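Local atomic coordinates of conserved hypothetical protein (Bacteroides thetaiotaomicron, PDB entry 2HQY), a protein that is of unknown function but binds coenzyme A and probably acts as an acyl or aminoacyl transferase related to the phosphatidylglycerol lysyltransferases. Residues R192-I195 against Y196-N200; L211-G215 against K216-F220; L270-E273 against G274-K277. All blocks are in the same frame, centred on the assembly; numbering follows the deposited sequence.

Contact 1. Residues R192-I195 against Y196-N200; sequences RALI and YALHN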
loop_
_atom_site.group_PDB
_atom_site.type_symbol
_atom_site.label_atom_id
_atom_site.label_comp_id
_atom_site.label_asym_id
_atom_site.label_seq_id
_atom_site.Cartn_x
_atom_site.Cartn_y
_atom_site.Cartn_z
ATOM N N ARG A 192 2.812 3.021 -9.612
ATOM C CA ARG A 192 1.895 2.400 -8.613
ATOM C C ARG A 192 0.721 3.332 -8.270
ATOM O O ARG A 192 -0.442 2.894 -8.189
ATOM C CB ARG A 192 2.666 2.024 -7.339
ATOM C CG ARG A 192 3.652 0.853 -7.540
ATOM C CD ARG A 192 2.919 -0.475 -7.918
ATOM N NE ARG A 192 1.743 -0.694 -7.073
ATOM C CZ ARG A 192 1.748 -1.109 -5.803
ATOM N NH1 ARG A 192 2.897 -1.421 -5.164
ATOM N NH2 ARG A 192 0.574 -1.233 -5.176
ATOM N N ALA A 193 1.021 4.612 -8.070
ATOM C CA ALA A 193 -0.026 5.589 -7.728
ATOM C C ALA A 193 -0.965 5.839 -8.909
ATOM O O ALA A 193 -2.188 5.895 -8.740
ATOM C CB ALA A 193 0.601 6.886 -7.253
ATOM N N LEU A 194 -0.395 5.924 -10.105
ATOM C CA LEU A 194 -1.192 6.215 -11.301
ATOM C C LEU A 194 -2.168 5.071 -11.589
ATOM O O LEU A 194 -3.337 5.289 -11.887
ATOM C CB LEU A 194 -0.215 6.435 -12.470
ATOM C CG LEU A 194 -0.711 6.918 -13.815
ATOM C CD1 LEU A 194 0.509 7.548 -14.572
ATOM C CD2 LEU A 194 -1.273 5.701 -14.567
ATOM N N ILE A 195 -1.669 3.856 -11.490
ATOM C CA ILE A 195 -2.483 2.685 -11.772
ATOM C C ILE A 195 -3.614 2.535 -10.729
ATOM O O ILE A 195 -4.762 2.231 -11.085
ATOM C CB ILE A 195 -1.604 1.430 -11.889
ATOM C CG1 ILE A 195 -0.781 1.486 -13.217
ATOM C CG2 ILE A 195 -2.481 0.161 -11.702
ATOM C CD1 ILE A 195 0.256 0.373 -13.335
ATOM N N TYR A 196 -3.309 2.758 -9.453
ATOM C CA TYR A 196 -4.377 2.739 -8.427
ATOM C C TYR A 196 -5.452 3.770 -8.782
ATOM O O TYR A 196 -6.646 3.483 -8.717
ATOM C CB TYR A 196 -3.791 3.031 -7.042
ATOM C CG TYR A 196 -4.831 3.117 -5.947
ATOM C CD1 TYR A 196 -5.079 2.036 -5.097
ATOM C CD2 TYR A 196 -5.560 4.290 -5.765
ATOM C CE1 TYR A 196 -6.028 2.141 -4.081
ATOM C CE2 TYR A 196 -6.519 4.411 -4.762
ATOM C CZ TYR A 196 -6.733 3.356 -3.917
ATOM O OH TYR A 196 -7.702 3.470 -2.931
ATOM N N ALA A 197 -5.027 4.979 -9.139
ATOM C CA ALA A 197 -5.979 6.039 -9.514
ATOM C C ALA A 197 -6.863 5.663 -10.684
ATOM O O ALA A 197 -8.093 5.892 -10.656
ATOM C CB ALA A 197 -5.235 7.329 -9.835
ATOM N N LEU A 198 -6.253 5.110 -11.733
ATOM C CA LEU A 198 -7.034 4.659 -12.918
ATOM C C LEU A 198 -7.993 3.517 -12.573
ATOM O O LEU A 198 -9.173 3.520 -12.976
ATOM C CB LEU A 198 -6.084 4.255 -14.073
ATOM C CG LEU A 198 -5.397 5.471 -14.782
ATOM C CD1 LEU A 198 -4.404 4.957 -15.839
ATOM C CD2 LEU A 198 -6.400 6.467 -15.438
ATOM N N HIS A 199 -7.502 2.524 -11.826
ATOM C CA HIS A 199 -8.359 1.412 -11.431
ATOM C C HIS A 199 -9.555 1.859 -10.544
ATOM O O HIS A 199 -10.608 1.211 -10.532
ATOM C CB HIS A 199 -7.575 0.407 -10.592
ATOM C CG HIS A 199 -6.578 -0.442 -11.334
ATOM N ND1 HIS A 199 -5.503 -1.093 -10.752
ATOM C CD2 HIS A 199 -6.456 -0.643 -12.668
ATOM C CE1 HIS A 199 -4.800 -1.703 -11.694
ATOM N NE2 HIS A 199 -5.356 -1.442 -12.864
ATOM N N ASN A 200 -9.361 2.909 -9.763
ATOM C CA ASN A 200 -10.392 3.396 -8.846
ATOM C C ASN A 200 -10.908 4.799 -9.213
ATOM O O ASN A 200 -11.346 5.562 -8.359
ATOM C CB ASN A 200 -9.811 3.364 -7.438
ATOM C CG ASN A 200 -9.460 1.942 -7.019
ATOM O OD1 ASN A 200 -10.364 1.116 -6.778
ATOM N ND2 ASN A 200 -8.164 1.636 -6.963
#
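Tyr196 and Arg192 open a run of i to i+4 backbone bonds in the last turns of helix 185-199, four of which cross between 192-195 and 196-200. Tyr196 N reaches Arg192 O at 3.1 Å, and Ala197 N, Leu198 N and His199 N pair in turn with the carbonyls of Ala193, Leu194 and Ile195. The fourth, His199 N to Ile195 O, is 2.9 Å long and nearly straight (169°). The same carbonyl oxygen also lies 3.2 Å above the plane of the His199 imidazole, offset toward its rim, while the neighbouring i to i+4 pair brings Leu194 CD2 to a tight 3.5 Å from Leu198 CD1, the two leucines running side by side.

Asn200 leaves helical geometry, yet its N continues the series and its side chain makes the grip double. Backbone N and ND2, each 3.0 Å from Tyr196 O, approach that oxygen from opposite faces of the carbonyl plane. The Tyr196 ring, with CG anti to the backbone N (chi1 176°), places one face under the same amide, so that ND2 stands 3.5 Å above the ring centre. Several polar ends find partners in the second subunit: Tyr196 OH in Asp6, Asn200 OD1 in Gln44, and the Arg192 guanidinium in Phe39 O and a salt bridge to Asp42. The His199 ring stacks on Trp57 of that subunit. Within its own chain, this helix end is wedged between helix 165-179, which meets Leu194, Ile195 and Leu198, and helices 31-36 and 38-41, which meet Ala193 and Tyr196.

Contact 2. Residues L211-G215 against K216-F220; sequences LHVNG and KIVAF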
loop_
_atom_site.group_PDB
_atom_site.type_symbol
_atom_site.label_atom_id
_atom_site.label_comp_id
_atom_site.label_asym_id
_atom_site.label_seq_id
_atom_site.Cartn_x
_atom_site.Cartn_y
_atom_site.Cartn_z
ATOM N N LEU A 211 -6.010 12.584 -25.382
ATOM C CA LEU A 211 -5.771 13.086 -26.717
ATOM C C LEU A 211 -5.497 11.892 -27.643
ATOM O O LEU A 211 -4.698 10.995 -27.306
ATOM C CB LEU A 211 -4.563 14.035 -26.653
ATOM C CG LEU A 211 -4.474 15.161 -27.664
ATOM C CD1 LEU A 211 -5.700 16.088 -27.526
ATOM C CD2 LEU A 211 -3.130 15.886 -27.496
ATOM N N HIS A 212 -6.176 11.872 -28.795
ATOM C CA HIS A 212 -5.929 10.886 -29.830
ATOM C C HIS A 212 -5.468 11.591 -31.114
ATOM O O HIS A 212 -5.993 12.664 -31.474
ATOM C CB HIS A 212 -7.199 10.128 -30.137
ATOM C CG HIS A 212 -7.847 9.516 -28.940
ATOM N ND1 HIS A 212 -8.772 10.189 -28.158
ATOM C CD2 HIS A 212 -7.732 8.276 -28.415
ATOM C CE1 HIS A 212 -9.183 9.378 -27.197
ATOM N NE2 HIS A 212 -8.572 8.211 -27.335
ATOM N N VAL A 213 -4.466 11.004 -31.764
ATOM C CA VAL A 213 -3.997 11.468 -33.080
ATOM C C VAL A 213 -3.885 10.247 -33.990
ATOM O O VAL A 213 -3.399 9.191 -33.572
ATOM C CB VAL A 213 -2.626 12.199 -32.976
ATOM C CG1 VAL A 213 -2.043 12.461 -34.368
ATOM C CG2 VAL A 213 -2.766 13.518 -32.231
ATOM N N ASN A 214 -4.351 10.398 -35.229
ATOM C CA ASN A 214 -4.364 9.314 -36.208
ATOM C C ASN A 214 -4.833 7.971 -35.642
ATOM O O ASN A 214 -4.204 6.953 -35.892
ATOM C CB ASN A 214 -2.978 9.177 -36.871
ATOM C CG ASN A 214 -2.516 10.468 -37.560
ATOM O OD1 ASN A 214 -3.313 11.222 -38.143
ATOM N ND2 ASN A 214 -1.216 10.721 -37.497
ATOM N N GLY A 215 -5.910 7.986 -34.846
ATOM C CA GLY A 215 -6.550 6.769 -34.357
ATOM C C GLY A 215 -5.986 6.108 -33.094
ATOM O O GLY A 215 -6.484 5.062 -32.676
ATOM N N LYS A 216 -4.949 6.692 -32.493
ATOM C CA LYS A 216 -4.391 6.134 -31.254
ATOM C C LYS A 216 -4.233 7.183 -30.163
ATOM O O LYS A 216 -4.047 8.377 -30.433
ATOM C CB LYS A 216 -3.060 5.415 -31.489
ATOM C CG LYS A 216 -1.870 6.318 -31.898
ATOM C CD LYS A 216 -0.524 5.581 -31.633
ATOM C CE LYS A 216 0.632 6.104 -32.524
ATOM N NZ LYS A 216 1.212 7.426 -32.073
ATOM N N ILE A 217 -4.294 6.708 -28.926
ATOM C CA ILE A 217 -4.049 7.572 -27.790
ATOM C C ILE A 217 -2.604 8.071 -27.799
ATOM O O ILE A 217 -1.651 7.283 -28.008
ATOM C CB ILE A 217 -4.376 6.884 -26.449
ATOM C CG1 ILE A 217 -4.145 7.864 -25.294
ATOM C CG2 ILE A 217 -3.547 5.583 -26.260
ATOM C CD1 ILE A 217 -4.585 7.293 -23.907
ATOM N N VAL A 218 -2.440 9.372 -27.606
ATOM C CA VAL A 218 -1.104 9.956 -27.525
ATOM C C VAL A 218 -0.840 10.756 -26.239
ATOM O O VAL A 218 0.272 11.200 -26.012
ATOM C CB VAL A 218 -0.757 10.862 -28.760
ATOM C CG1 VAL A 218 -0.742 10.045 -30.052
ATOM C CG2 VAL A 218 -1.670 12.109 -28.838
ATOM N N ALA A 219 -1.867 10.974 -25.420
ATOM C CA ALA A 219 -1.673 11.645 -24.123
ATOM C C ALA A 219 -2.883 11.395 -23.243
ATOM O O ALA A 219 -3.972 11.156 -23.769
ATOM C CB ALA A 219 -1.480 13.153 -24.305
ATOM N N PHE A 220 -2.688 11.430 -21.919
ATOM C CA PHE A 220 -3.834 11.525 -20.995
ATOM C C PHE A 220 -3.428 12.318 -19.757
ATOM O O PHE A 220 -2.221 12.511 -19.482
ATOM C CB PHE A 220 -4.402 10.137 -20.632
ATOM C CG PHE A 220 -3.513 9.340 -19.710
ATOM C CD1 PHE A 220 -3.669 9.438 -18.319
ATOM C CD2 PHE A 220 -2.521 8.497 -20.242
ATOM C CE1 PHE A 220 -2.829 8.721 -17.442
ATOM C CE2 PHE A 220 -1.690 7.758 -19.373
ATOM C CZ PHE A 220 -1.850 7.892 -17.964
HETATM O O HOH W 1 -0.016 9.059 -33.663
#
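The His212 imidazole has Lys216 C at its edge, close to the ring plane, while Ile217 CA approaches obliquely, 3.8 Å from His212 CD2. These residues belong to a two-residue beta hairpin joining strands 207-213 and 216-227 through a type I' turn from Val213 to Lys216. The evidence for the turn is the positive phi of both central residues, Asn214 and Gly215, an Asn-Gly pair being a textbook sequence for this type. His212 is a non-hydrogen-bonded partner of Ile217, and its ring is held at both nitrogens, NE2 by Glu167 and ND1 by Glu156 O. The Phe220 ring takes no part in the pairing and packs instead on Cys168 and Leu171 of helix 165-179.

Beyond the turn the register slips by one residue in a classic beta bulge, where Val218 and Ala219 both face Leu211. Val218 N meets Leu211 O at 2.8 Å in an almost linear bond (178°), whereas Ala219 N adds only a weak one to that oxygen at 3.4 Å. Leu211 N answers with a bond to Ala219 O at 3.0 Å, although it stands well above the plane of that carbonyl.

The side chains of Leu211, Val213, Val218 and Ala219 meet by apolar contact. Val213 CG2 lies 3.8 Å from Val218 CG2, the two valines crossing at a slant, and Leu211 CB is 4.0 Å from Ala219 CB. Lys216 leaves on the face of Leu211, Val213 and Ala219, its CG between backbone N and carbonyl carbon (chi1 68°), and bends at its far end. NZ has a long, weak ion pair with Asp239 and donates to a water at 2.6 Å, which gives a weak bond of 3.4 Å to Val213 O.

Contact 3. Residues L270-E273 against G274-K277; sequences LGIE and GLRK. With COA (coenzyme A), chain C.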
loop_
_atom_site.group_PDB
_atom_site.type_symbol
_atom_site.label_atom_id
_atom_site.label_comp_id
_atom_site.label_asym_id
_atom_site.label_seq_id
_atom_site.Cartn_x
_atom_site.Cartn_y
_atom_site.Cartn_z
ATOM N N LEU A 270 10.377 18.187 -8.253
ATOM C CA LEU A 270 11.238 17.125 -7.678
ATOM C C LEU A 270 12.740 17.401 -7.847
ATOM O O LEU A 270 13.587 16.487 -7.726
ATOM C CB LEU A 270 10.857 15.737 -8.244
ATOM C CG LEU A 270 9.403 15.296 -8.024
ATOM C CD1 LEU A 270 9.191 13.852 -8.508
ATOM C CD2 LEU A 270 8.986 15.456 -6.554
ATOM N N GLY A 271 13.073 18.664 -8.096
ATOM C CA GLY A 271 14.460 19.038 -8.333
ATOM C C GLY A 271 15.018 18.585 -9.679
ATOM O O GLY A 271 16.242 18.657 -9.903
ATOM N N ILE A 272 14.134 18.129 -10.574
ATOM C CA ILE A 272 14.514 17.701 -11.925
ATOM C C ILE A 272 14.531 18.930 -12.839
ATOM O O ILE A 272 13.520 19.601 -13.001
ATOM C CB ILE A 272 13.552 16.626 -12.485
ATOM C CG1 ILE A 272 13.558 15.392 -11.579
ATOM C CG2 ILE A 272 13.951 16.260 -13.924
ATOM C CD1 ILE A 272 12.357 14.505 -11.748
ATOM N N GLU A 273 15.699 19.227 -13.411
ATOM C CA GLU A 273 15.921 20.470 -14.164
ATOM C C GLU A 273 14.922 20.646 -15.325
ATOM O O GLU A 273 14.347 21.724 -15.492
ATOM C CB GLU A 273 17.380 20.551 -14.644
ATOM C CG GLU A 273 17.622 19.844 -15.970
ATOM C CD GLU A 273 19.061 19.956 -16.482
ATOM O OE1 GLU A 273 19.675 21.041 -16.364
ATOM O OE2 GLU A 273 19.562 18.942 -17.019
ATOM N N GLY A 274 14.678 19.574 -16.083
ATOM C CA GLY A 274 13.732 19.595 -17.203
ATOM C C GLY A 274 12.320 19.922 -16.776
ATOM O O GLY A 274 11.651 20.755 -17.392
ATOM N N LEU A 275 11.877 19.271 -15.706
ATOM C CA LEU A 275 10.549 19.456 -15.147
ATOM C C LEU A 275 10.397 20.874 -14.592
ATOM O O LEU A 275 9.341 21.496 -14.738
ATOM C CB LEU A 275 10.332 18.436 -14.035
ATOM C CG LEU A 275 8.959 17.851 -13.679
ATOM C CD1 LEU A 275 8.136 17.412 -14.897
ATOM C CD2 LEU A 275 9.167 16.669 -12.739
ATOM N N ARG A 276 11.450 21.368 -13.945
ATOM C CA ARG A 276 11.424 22.713 -13.367
ATOM C C ARG A 276 11.253 23.769 -14.449
ATOM O O ARG A 276 10.447 24.680 -14.296
ATOM C CB ARG A 276 12.699 22.970 -12.567
ATOM C CG ARG A 276 12.870 24.405 -12.025
ATOM C CD ARG A 276 14.023 24.402 -10.957
ATOM N NE ARG A 276 13.615 23.598 -9.796
ATOM C CZ ARG A 276 14.383 23.273 -8.758
ATOM N NH1 ARG A 276 15.651 23.669 -8.692
ATOM N NH2 ARG A 276 13.881 22.537 -7.781
ATOM N N LYS A 277 12.051 23.675 -15.520
ATOM C CA LYS A 277 11.912 24.603 -16.655
ATOM C C LYS A 277 10.544 24.509 -17.312
ATOM O O LYS A 277 9.954 25.540 -17.625
ATOM C CB LYS A 277 13.035 24.432 -17.688
ATOM C CG LYS A 277 14.361 25.098 -17.236
ATOM C CD LYS A 277 15.457 24.905 -18.258
ATOM C CE LYS A 277 15.970 23.467 -18.257
ATOM N NZ LYS A 277 17.147 23.342 -19.161
HETATM N N1A COA C . 7.436 11.563 -11.983
HETATM C C2A COA C . 6.817 11.726 -13.169
HETATM N N3A COA C . 7.514 11.943 -14.294
HETATM C C4A COA C . 8.876 12.000 -14.258
HETATM C C5A COA C . 9.543 11.833 -13.049
HETATM C C6A COA C . 8.789 11.606 -11.889
HETATM N N6A COA C . 9.364 11.429 -10.673
HETATM N N7A COA C . 10.869 11.938 -13.325
HETATM C C8A COA C . 11.017 12.153 -14.656
HETATM N N9A COA C . 9.799 12.215 -15.214
HETATM C C1B COA C . 9.478 12.370 -16.661
HETATM C C2B COA C . 9.697 13.690 -17.392
HETATM O O2B COA C . 8.536 14.514 -17.316
HETATM C C3B COA C . 9.867 13.180 -18.815
HETATM O O3B COA C . 8.599 12.915 -19.424
HETATM P P3B COA C . 8.427 12.934 -21.028
HETATM O O7A COA C . 8.409 14.429 -21.337
HETATM O O8A COA C . 7.140 12.164 -21.294
HETATM O O9A COA C . 9.644 12.250 -21.611
HETATM C C4B COA C . 10.583 11.846 -18.683
HETATM O O4B COA C . 10.255 11.380 -17.370
HETATM C C5B COA C . 12.100 11.974 -18.868
HETATM O O5B COA C . 12.490 13.329 -18.595
HETATM P P1A COA C . 13.821 13.800 -17.792
HETATM O O1A COA C . 13.573 15.208 -17.294
HETATM O O2A COA C . 14.272 12.735 -16.801
HETATM O O3A COA C . 14.870 13.897 -19.019
HETATM O O4A COA C . 16.185 12.959 -20.969
HETATM O O5A COA C . 15.259 11.354 -19.116
#
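Ile272 and Leu275, one turn apart, extend toward the coenzyme A adenine, with Ile272 CD1 4.0 Å from Leu275 CD2. The isoleucine takes the nearer place: CG1 is anti to the carbonyl carbon (chi1 -60°), which carries CD1 to 3.4 Å from COA N7A, above the ring plane and beyond that edge of the purine. Leu275 CD2 stands higher over the same face, about 4.9 Å from COA C5A, while its other branch, CD1, turns to the ribose and comes 3.8 Å from COA O2B. Leu270 completes this side, with CD1 at 3.3 Å from COA N6A. Three branched aliphatic side chains thus border one face of the base, and Ile272 CG2 extends the contact to the pyrophosphate, 3.6 Å from COA O1A.

The backbone here is the start of a helix. Ile272 occupies the N-cap position of helix 273-281, and its carbonyl receives Arg276 N at 2.9 Å, nearly along the C=O axis; Lys277 N bonds to Glu273 O in the next step of the helix. Arg276 folds back over the preceding loop, where NH2 lies 3.6 Å from Gly271 CA, and a salt bridge from NE to Asp269 anchors it; Asp269 also accepts from Gly271 N. The Glu273 and Lys277 side chains carry opposite charges but remain too far apart for a salt bridge.

The result is a loop leading into a helix N-terminus that borders the adenine, ribose and pyrophosphate of the cofactor: one wall of the coenzyme A pocket, consistent with the acetyltransferase-like relationship of this family.

How the contacts relate
The three contacts follow one another along the chain and lie around the coenzyme A site at different depths. Contact 3 forms part of the pocket itself. Contact 1 stands one layer back: the Leu194 side chain is about 8 Å from the cofactor, and its helix, 185-199, also carries the pocket residues Thr187 and Glu190. Contact 2 is similarly placed, with the Ala219 side chain about 9 Å from the cofactor and about 6 Å from that of Tyr246. Contacts 1 and 2 touch where Leu194 CD2 packs 4.1 Å from Phe220 CZ, although their centres are 20 Å apart. Contact 3 touches neither, its nearest atoms lying about 11 Å from contact 1 and 12 Å from contact 2.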